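Local coordinates for protein nicotinate phosphoribosyltransferase (Porphyromonas gingivalis, PDB 2IM5) that probably joins nicotinate to the ribose phosphate of phosphoribosyl diphosphate at the expense of ATP, making nicotinate ribonucleotide for NAD synthesis, at residues 95-100 / 105-110. Residues are numbered along the deposited sequence; the frame is centred on the assembly and turned at random.
Sequences VTVSID and LDIRAQ
Val97 and Ile107 lie side by side on the apolar face of an antiparallel beta hairpin, pointing the same way, with Val97 CG1 4.1 Å from Ile107 CG1. Val97 CG1 stands anti to the backbone N (chi1 -179°), where it also meets Leu105 CD1 at 4.0 Å, the two side chains slanting across each other. Val95 likewise sets CG1 against Ile107 CG2, 3.9 Å away, while its CG2 faces the small Ala109 CB. Beta-branched Val95, Val97 and Ile107 suit the extended backbone, and helices 44-56 and 120-134 cover this face through Ile54 and Ile127.

Thr96, Ser98, Asp106 and Arg108 make the other face polar. Arg108 grips Asp106 side-on: NE reaches OD1 at 3.2 Å and NH2 reaches OD2, each carboxylate oxygen accepting through its syn lone pair. Short hydroxyls suit this hydrated face: one water joins Ser98 OG, Thr96 O and Asp106 OD1 (2.6 Å), another Thr96 OG1 and Arg108 O. Thr96-Arg108 and Ser98-Asp106 are hydrogen-bonded pairs, two N-H...O bonds each; Asp106 N meets Ser98 O at 2.7 Å.

Backbone bonds and waters thus join outermost strand 95-99 to strand 105-110, itself paired with strand 29-36, while the salt bridge fixes two side chains along one strand of this amphipathic hairpin.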
loop_
_atom_site.group_PDB
_atom_site.type_symbol
_atom_site.label_atom_id
_atom_site.label_comp_id
_atom_site.label_asym_id
_atom_site.label_seq_id
_atom_site.Cartn_x
_atom_site.Cartn_y
_atom_site.Cartn_z
ATOM N N VAL A 95 -2.615 -5.499 19.547
ATOM C CA VAL A 95 -1.483 -6.172 18.915
ATOM C C VAL A 95 -0.794 -7.219 19.785
ATOM O O VAL A 95 -0.471 -6.948 20.940
ATOM C CB VAL A 95 -0.418 -5.130 18.504
ATOM C CG1 VAL A 95 0.711 -5.799 17.744
ATOM C CG2 VAL A 95 -1.059 -4.034 17.671
ATOM N N THR A 96 -0.548 -8.400 19.219
ATOM C CA THR A 96 0.126 -9.476 19.942
ATOM C C THR A 96 1.375 -9.904 19.184
ATOM O O THR A 96 1.298 -10.311 18.027
ATOM C CB THR A 96 -0.783 -10.718 20.119
ATOM O OG1 THR A 96 -1.952 -10.354 20.860
ATOM C CG2 THR A 96 -0.039 -11.824 20.874
ATOM N N VAL A 97 2.524 -9.807 19.846
ATOM C CA VAL A 97 3.797 -10.176 19.239
ATOM C C VAL A 97 4.355 -11.421 19.914
ATOM O O VAL A 97 4.285 -11.563 21.134
ATOM C CB VAL A 97 4.834 -9.050 19.391
ATOM C CG1 VAL A 97 6.147 -9.454 18.725
ATOM C CG2 VAL A 97 4.293 -7.764 18.792
ATOM N N SER A 98 4.903 -12.327 19.118
ATOM C CA SER A 98 5.487 -13.539 19.664
ATOM C C SER A 98 6.342 -14.266 18.640
ATOM O O SER A 98 6.322 -13.950 17.448
ATOM C CB SER A 98 4.391 -14.482 20.148
ATOM O OG SER A 98 3.596 -14.914 19.061
ATOM N N ILE A 99 7.109 -15.234 19.127
ATOM C CA ILE A 99 7.952 -16.053 18.269
ATOM C C ILE A 99 7.177 -17.358 18.203
ATOM O O ILE A 99 6.907 -17.952 19.235
ATOM C CB ILE A 99 9.333 -16.314 18.912
ATOM C CG1 ILE A 99 10.011 -14.984 19.263
ATOM C CG2 ILE A 99 10.203 -17.127 17.959
ATOM C CD1 ILE A 99 10.272 -14.087 18.065
ATOM N N ASP A 100 6.798 -17.796 17.005
ATOM C CA ASP A 100 6.022 -19.026 16.884
ATOM C C ASP A 100 6.831 -20.283 17.152
ATOM O O ASP A 100 8.024 -20.218 17.464
ATOM C CB ASP A 100 5.351 -19.132 15.504
ATOM C CG ASP A 100 6.350 -19.186 14.361
ATOM O OD1 ASP A 100 7.456 -19.727 14.559
ATOM O OD2 ASP A 100 6.020 -18.703 13.256
ATOM N N LEU A 105 9.006 -14.807 13.627
ATOM C CA LEU A 105 8.323 -13.664 14.219
ATOM C C LEU A 105 6.855 -13.666 13.803
ATOM O O LEU A 105 6.546 -13.695 12.616
ATOM C CB LEU A 105 8.993 -12.360 13.773
ATOM C CG LEU A 105 8.400 -11.049 14.298
ATOM C CD1 LEU A 105 8.392 -11.039 15.819
ATOM C CD2 LEU A 105 9.220 -9.889 13.761
ATOM N N ASP A 106 5.965 -13.643 14.788
ATOM C CA ASP A 106 4.524 -13.638 14.541
ATOM C C ASP A 106 3.888 -12.403 15.171
ATOM O O ASP A 106 4.074 -12.141 16.366
ATOM C CB ASP A 106 3.882 -14.895 15.138
ATOM C CG ASP A 106 2.386 -14.990 14.852
ATOM O OD1 ASP A 106 1.614 -14.154 15.377
ATOM O OD2 ASP A 106 1.980 -15.906 14.096
ATOM N N ILE A 107 3.140 -11.645 14.375
ATOM C CA ILE A 107 2.480 -10.447 14.877
ATOM C C ILE A 107 1.053 -10.350 14.356
ATOM O O ILE A 107 0.799 -10.492 13.155
ATOM C CB ILE A 107 3.232 -9.175 14.464
ATOM C CG1 ILE A 107 4.687 -9.259 14.920
ATOM C CG2 ILE A 107 2.567 -7.956 15.093
ATOM C CD1 ILE A 107 5.537 -8.143 14.403
ATOM N N ARG A 108 0.118 -10.105 15.262
ATOM C CA ARG A 108 -1.280 -9.996 14.876
ATOM C C ARG A 108 -1.954 -8.800 15.520
ATOM O O ARG A 108 -1.829 -8.576 16.727
ATOM C CB ARG A 108 -2.030 -11.272 15.256
ATOM C CG ARG A 108 -1.293 -12.514 14.804
ATOM C CD ARG A 108 -2.126 -13.762 14.893
ATOM N NE ARG A 108 -1.353 -14.896 14.400
ATOM C CZ ARG A 108 -1.857 -16.092 14.126
ATOM N NH1 ARG A 108 -3.154 -16.328 14.291
ATOM N NH2 ARG A 108 -1.060 -17.056 13.682
ATOM N N ALA A 109 -2.649 -8.025 14.692
ATOM C CA ALA A 109 -3.391 -6.859 15.143
ATOM C C ALA A 109 -4.850 -7.209 14.886
ATOM O O ALA A 109 -5.254 -7.423 13.742
ATOM C CB ALA A 109 -2.991 -5.630 14.342
ATOM N N GLN A 110 -5.635 -7.294 15.950
ATOM C CA GLN A 110 -7.040 -7.640 15.812
ATOM C C GLN A 110 -7.915 -6.656 16.572
ATOM O O GLN A 110 -7.571 -6.228 17.666
ATOM C CB GLN A 110 -7.288 -9.059 16.322
ATOM C CG GLN A 110 -8.687 -9.548 16.054
ATOM C CD GLN A 110 -8.925 -10.962 16.545
ATOM O OE1 GLN A 110 -8.235 -11.906 16.135
ATOM N NE2 GLN A 110 -9.911 -11.122 17.421
HETATM O O HOH W 1 -3.770 -9.318 18.902
HETATM O O HOH W 2 1.637 -13.101 17.759
#